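Local coordinates for synaptonemal complex protein 2 (Mus musculus, PDB 5IWZ), which is a major component of the axial and lateral elements of meiotic synaptonemal complexes, required for chromosome synapsis and for SYCP3 insertion into them, at residues Leu53-Lys64 / Lys102-Ile113. Numbering follows the deposited sequence.
Sequences LDDLICRELNKK and KMVSWFENSKEI
Trp106 reaches from helix 99-108 into a hole formed by Leu53, Asp54, Ile57 and Cys58, a knob-into-hole fit between helix segments that run nearly parallel (8°, axes 10.2 Å apart). Its indole is fixed in two ways. At the ring edge, Trp106 NE1 donates to Asp54 OD2 at 2.8 Å with an N-H...O angle of 157°; the acceptor lies close to the ring plane and uses its anti lone pair. Over one face, Ile57 CD1 sits 3.5 Å from the centroid of the Trp106 six-membered ring, a CH-pi contact almost along the ring normal, while the Lys102 carbonyl oxygen lies above the opposite face. Cys58 SG approaches the five-membered ring obliquely.

Asp54 swings its carboxylate anti to the backbone N (chi1 -177°), which brings OD2 to the indole and Asp54 OD1 to Lys102 NZ at 3.1 Å, a salt bridge whose hydrogen bond is weak. A water donates to the same OD2 and also meets Ser105 OG. Farther along, Leu61 CD2 packs against Ile113 CD1 at 4.0 Å, and Ser110 OG, 3.7 Å from Leu61 CD2, donates to the Trp106 carbonyl oxygen. Lys64, which closes helix 49-63 in a Schellman motif, places NZ 3.6 Å from Glu112 OE2, a salt bridge.

A leucine replacing Trp106 would probably leave Asp54 OD2 without its indole donor and open a gap beside Ile57. Behind these helices, helix 66-79 backs Leu53 and Leu61, and helix 123-141 backs Ser110 and Ile113; the contact thus joins successive helical layers of the armadillo-repeat-like domain. The Lys102 ammonium and indole N-H are likely to stabilise Asp54 as a carboxylate, joining charge pairing to the seating of the ring.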
loop_
_atom_site.group_PDB
_atom_site.type_symbol
_atom_site.label_atom_id
_atom_site.label_comp_id
_atom_site.label_asym_id
_atom_site.label_seq_id
_atom_site.Cartn_x
_atom_site.Cartn_y
_atom_site.Cartn_z
ATOM N N LEU A 53 12.621 18.875 -14.147
ATOM C CA LEU A 53 11.826 17.768 -13.609
ATOM C C LEU A 53 10.486 18.259 -13.082
ATOM O O LEU A 53 9.432 17.690 -13.392
ATOM C CB LEU A 53 12.589 17.072 -12.485
ATOM C CG LEU A 53 13.308 15.746 -12.689
ATOM C CD1 LEU A 53 13.626 15.481 -14.155
ATOM C CD2 LEU A 53 14.562 15.698 -11.834
ATOM N N ASP A 54 10.513 19.326 -12.279
ATOM C CA ASP A 54 9.286 19.860 -11.697
ATOM C C ASP A 54 8.326 20.314 -12.786
ATOM O O ASP A 54 7.126 20.005 -12.743
ATOM C CB ASP A 54 9.623 21.012 -10.752
ATOM C CG ASP A 54 8.400 21.580 -10.057
ATOM O OD1 ASP A 54 8.260 22.815 -10.033
ATOM O OD2 ASP A 54 7.588 20.804 -9.514
ATOM N N ASP A 55 8.847 21.047 -13.777
ATOM C CA ASP A 55 8.020 21.517 -14.883
ATOM C C ASP A 55 7.379 20.349 -15.624
ATOM O O ASP A 55 6.179 20.361 -15.909
ATOM C CB ASP A 55 8.866 22.358 -15.849
ATOM C CG ASP A 55 9.240 23.733 -15.281
ATOM O OD1 ASP A 55 8.950 24.011 -14.093
ATOM O OD2 ASP A 55 9.848 24.538 -16.030
ATOM N N LEU A 56 8.172 19.340 -15.962
ATOM C CA LEU A 56 7.657 18.230 -16.759
ATOM C C LEU A 56 6.630 17.406 -15.975
ATOM O O LEU A 56 5.554 17.087 -16.494
ATOM C CB LEU A 56 8.838 17.382 -17.235
ATOM C CG LEU A 56 8.526 16.154 -18.092
ATOM C CD1 LEU A 56 7.988 16.752 -19.374
ATOM C CD2 LEU A 56 9.820 15.351 -18.362
ATOM N N ILE A 57 6.909 17.098 -14.701
ATOM C CA ILE A 57 5.979 16.262 -13.935
ATOM C C ILE A 57 4.647 16.976 -13.703
ATOM O O ILE A 57 3.574 16.377 -13.864
ATOM C CB ILE A 57 6.634 15.823 -12.618
ATOM C CG1 ILE A 57 7.677 14.732 -12.891
ATOM C CG2 ILE A 57 5.583 15.348 -11.636
ATOM C CD1 ILE A 57 8.597 14.486 -11.703
ATOM N N CYS A 58 4.687 18.271 -13.352
ATOM C CA CYS A 58 3.451 19.023 -13.149
ATOM C C CYS A 58 2.634 19.112 -14.437
ATOM O O CYS A 58 1.401 19.009 -14.412
ATOM C CB CYS A 58 3.775 20.426 -12.618
ATOM S SG CYS A 58 4.402 20.451 -10.908
ATOM N N ARG A 59 3.299 19.313 -15.572
ATOM C CA ARG A 59 2.568 19.350 -16.838
ATOM C C ARG A 59 1.879 18.025 -17.128
ATOM O O ARG A 59 0.691 17.991 -17.467
ATOM C CB ARG A 59 3.502 19.692 -17.985
ATOM C CG ARG A 59 2.802 19.650 -19.324
ATOM C CD ARG A 59 3.805 19.835 -20.437
ATOM N NE ARG A 59 4.320 18.574 -20.969
ATOM C CZ ARG A 59 5.420 18.502 -21.715
ATOM N NH1 ARG A 59 6.095 19.613 -21.979
ATOM N NH2 ARG A 59 5.851 17.334 -22.190
ATOM N N GLU A 60 2.621 16.918 -17.037
ATOM C CA GLU A 60 2.028 15.610 -17.321
ATOM C C GLU A 60 0.919 15.262 -16.329
ATOM O O GLU A 60 -0.092 14.672 -16.715
ATOM C CB GLU A 60 3.119 14.534 -17.330
ATOM C CG GLU A 60 4.141 14.731 -18.466
ATOM C CD GLU A 60 3.466 14.831 -19.855
ATOM O OE1 GLU A 60 3.621 15.869 -20.538
ATOM O OE2 GLU A 60 2.739 13.889 -20.236
ATOM N N LEU A 61 1.082 15.622 -15.048
ATOM C CA LEU A 61 -0.016 15.455 -14.094
ATOM C C LEU A 61 -1.245 16.249 -14.531
ATOM O O LEU A 61 -2.362 15.720 -14.545
ATOM C CB LEU A 61 0.433 15.870 -12.687
ATOM C CG LEU A 61 1.433 14.887 -12.048
ATOM C CD1 LEU A 61 2.000 15.403 -10.732
ATOM C CD2 LEU A 61 0.734 13.537 -11.840
ATOM N N ASN A 62 -1.048 17.528 -14.909
ATOM C CA ASN A 62 -2.152 18.359 -15.391
ATOM C C ASN A 62 -2.848 17.745 -16.603
ATOM O O ASN A 62 -4.069 17.890 -16.765
ATOM C CB ASN A 62 -1.643 19.763 -15.741
ATOM C CG ASN A 62 -1.491 20.647 -14.512
ATOM O OD1 ASN A 62 -2.039 20.346 -13.452
ATOM N ND2 ASN A 62 -0.753 21.751 -14.649
ATOM N N LYS A 63 -2.100 17.049 -17.454
ATOM C CA LYS A 63 -2.683 16.365 -18.599
ATOM C C LYS A 63 -3.289 15.015 -18.248
ATOM O O LYS A 63 -3.936 14.415 -19.108
ATOM C CB LYS A 63 -1.624 16.184 -19.687
ATOM C CG LYS A 63 -1.313 17.475 -20.468
ATOM C CD LYS A 63 0.180 17.613 -20.817
ATOM C CE LYS A 63 0.604 16.572 -21.835
ATOM N NZ LYS A 63 1.956 16.768 -22.469
ATOM N N LYS A 64 -3.099 14.527 -17.020
ATOM C CA LYS A 64 -3.540 13.190 -16.630
ATOM C C LYS A 64 -2.830 12.099 -17.428
ATOM O O LYS A 64 -3.392 11.024 -17.653
ATOM C CB LYS A 64 -5.063 13.032 -16.753
ATOM C CG LYS A 64 -5.838 13.361 -15.476
ATOM C CD LYS A 64 -6.299 14.811 -15.463
ATOM C CE LYS A 64 -6.961 15.180 -14.134
ATOM N NZ LYS A 64 -8.060 14.253 -13.745
ATOM N N LYS A 102 9.234 19.779 -3.721
ATOM C CA LYS A 102 8.679 19.464 -5.037
ATOM C C LYS A 102 7.877 18.165 -4.996
ATOM O O LYS A 102 6.785 18.086 -5.565
ATOM C CB LYS A 102 9.779 19.386 -6.091
ATOM C CG LYS A 102 9.936 20.668 -6.905
ATOM C CD LYS A 102 10.587 21.769 -6.118
ATOM C CE LYS A 102 10.828 23.015 -6.975
ATOM N NZ LYS A 102 9.555 23.720 -7.312
ATOM N N MET A 103 8.379 17.144 -4.307
ATOM C CA MET A 103 7.626 15.889 -4.266
ATOM C C MET A 103 6.314 16.038 -3.503
ATOM O O MET A 103 5.329 15.381 -3.854
ATOM C CB MET A 103 8.482 14.785 -3.665
ATOM C CG MET A 103 9.735 14.617 -4.486
ATOM S SD MET A 103 10.244 12.919 -4.692
ATOM C CE MET A 103 8.681 12.076 -4.833
ATOM N N VAL A 104 6.275 16.893 -2.468
ATOM C CA VAL A 104 5.001 17.202 -1.813
ATOM C C VAL A 104 4.037 17.819 -2.815
ATOM O O VAL A 104 2.861 17.427 -2.917
ATOM C CB VAL A 104 5.229 18.131 -0.607
ATOM C CG1 VAL A 104 3.892 18.690 -0.081
ATOM C CG2 VAL A 104 5.969 17.379 0.485
ATOM N N SER A 105 4.538 18.777 -3.590
ATOM C CA SER A 105 3.750 19.397 -4.644
ATOM C C SER A 105 3.263 18.374 -5.670
ATOM O O SER A 105 2.096 18.408 -6.077
ATOM C CB SER A 105 4.584 20.484 -5.316
ATOM O OG SER A 105 3.984 20.875 -6.525
ATOM N N TRP A 106 4.132 17.455 -6.107
ATOM C CA TRP A 106 3.683 16.472 -7.091
ATOM C C TRP A 106 2.591 15.592 -6.502
ATOM O O TRP A 106 1.600 15.274 -7.176
ATOM C CB TRP A 106 4.854 15.618 -7.590
ATOM C CG TRP A 106 5.989 16.420 -8.175
ATOM C CD1 TRP A 106 5.939 17.715 -8.645
ATOM C CD2 TRP A 106 7.355 16.001 -8.300
ATOM N NE1 TRP A 106 7.195 18.112 -9.068
ATOM C CE2 TRP A 106 8.078 17.080 -8.865
ATOM C CE3 TRP A 106 8.039 14.816 -7.994
ATOM C CZ2 TRP A 106 9.438 17.001 -9.134
ATOM C CZ3 TRP A 106 9.403 14.744 -8.259
ATOM C CH2 TRP A 106 10.081 15.827 -8.826
ATOM N N PHE A 107 2.749 15.208 -5.232
ATOM C CA PHE A 107 1.723 14.424 -4.551
ATOM C C PHE A 107 0.424 15.210 -4.413
ATOM O O PHE A 107 -0.662 14.662 -4.625
ATOM C CB PHE A 107 2.239 13.997 -3.172
ATOM C CG PHE A 107 1.248 13.225 -2.382
ATOM C CD1 PHE A 107 0.964 11.909 -2.700
ATOM C CD2 PHE A 107 0.595 13.813 -1.313
ATOM C CE1 PHE A 107 0.037 11.183 -1.959
ATOM C CE2 PHE A 107 -0.319 13.102 -0.574
ATOM C CZ PHE A 107 -0.599 11.780 -0.895
ATOM N N GLU A 108 0.519 16.496 -4.042
ATOM C CA GLU A 108 -0.661 17.354 -3.995
ATOM C C GLU A 108 -1.336 17.445 -5.357
ATOM O O GLU A 108 -2.566 17.376 -5.459
ATOM C CB GLU A 108 -0.275 18.758 -3.521
ATOM C CG GLU A 108 0.188 18.854 -2.072
ATOM C CD GLU A 108 -0.961 18.895 -1.091
ATOM O OE1 GLU A 108 -0.693 18.995 0.129
ATOM O OE2 GLU A 108 -2.131 18.830 -1.535
ATOM N N ASN A 109 -0.543 17.651 -6.413
ATOM C CA ASN A 109 -1.050 17.717 -7.782
ATOM C C ASN A 109 -1.526 16.368 -8.310
ATOM O O ASN A 109 -2.048 16.313 -9.426
ATOM C CB ASN A 109 0.026 18.273 -8.712
ATOM C CG ASN A 109 0.334 19.741 -8.430
ATOM O OD1 ASN A 109 -0.480 20.453 -7.838
ATOM N ND2 ASN A 109 1.510 20.193 -8.845
ATOM N N SER A 110 -1.332 15.290 -7.560
ATOM C CA SER A 110 -1.868 13.981 -7.904
ATOM C C SER A 110 -3.204 13.710 -7.236
ATOM O O SER A 110 -3.812 12.667 -7.498
ATOM C CB SER A 110 -0.883 12.874 -7.500
ATOM O OG SER A 110 0.363 13.031 -8.160
ATOM N N LYS A 111 -3.673 14.619 -6.382
ATOM C CA LYS A 111 -4.822 14.289 -5.549
ATOM C C LYS A 111 -6.101 14.226 -6.367
ATOM O O LYS A 111 -6.940 13.346 -6.141
ATOM C CB LYS A 111 -4.936 15.282 -4.395
ATOM C CG LYS A 111 -3.816 15.087 -3.342
ATOM C CD LYS A 111 -3.833 16.151 -2.233
ATOM C CE LYS A 111 -3.220 15.595 -0.950
ATOM N NZ LYS A 111 -2.819 16.674 0.002
ATOM N N GLU A 112 -6.251 15.125 -7.344
ATOM C CA GLU A 112 -7.405 15.061 -8.238
ATOM C C GLU A 112 -7.452 13.729 -8.983
ATOM O O GLU A 112 -8.522 13.132 -9.142
ATOM C CB GLU A 112 -7.363 16.239 -9.217
ATOM C CG GLU A 112 -8.554 16.318 -10.151
ATOM C CD GLU A 112 -8.549 17.572 -11.027
ATOM O OE1 GLU A 112 -8.344 18.680 -10.484
ATOM O OE2 GLU A 112 -8.753 17.444 -12.256
ATOM N N ILE A 113 -6.295 13.245 -9.429
ATOM C CA ILE A 113 -6.213 11.949 -10.093
ATOM C C ILE A 113 -6.546 10.826 -9.117
ATOM O O ILE A 113 -7.300 9.900 -9.439
ATOM C CB ILE A 113 -4.809 11.761 -10.697
ATOM C CG1 ILE A 113 -4.631 12.640 -11.945
ATOM C CG2 ILE A 113 -4.544 10.299 -10.992
ATOM C CD1 ILE A 113 -3.176 12.863 -12.338
HETATM O O HOH W 1 5.588 22.179 -7.986
#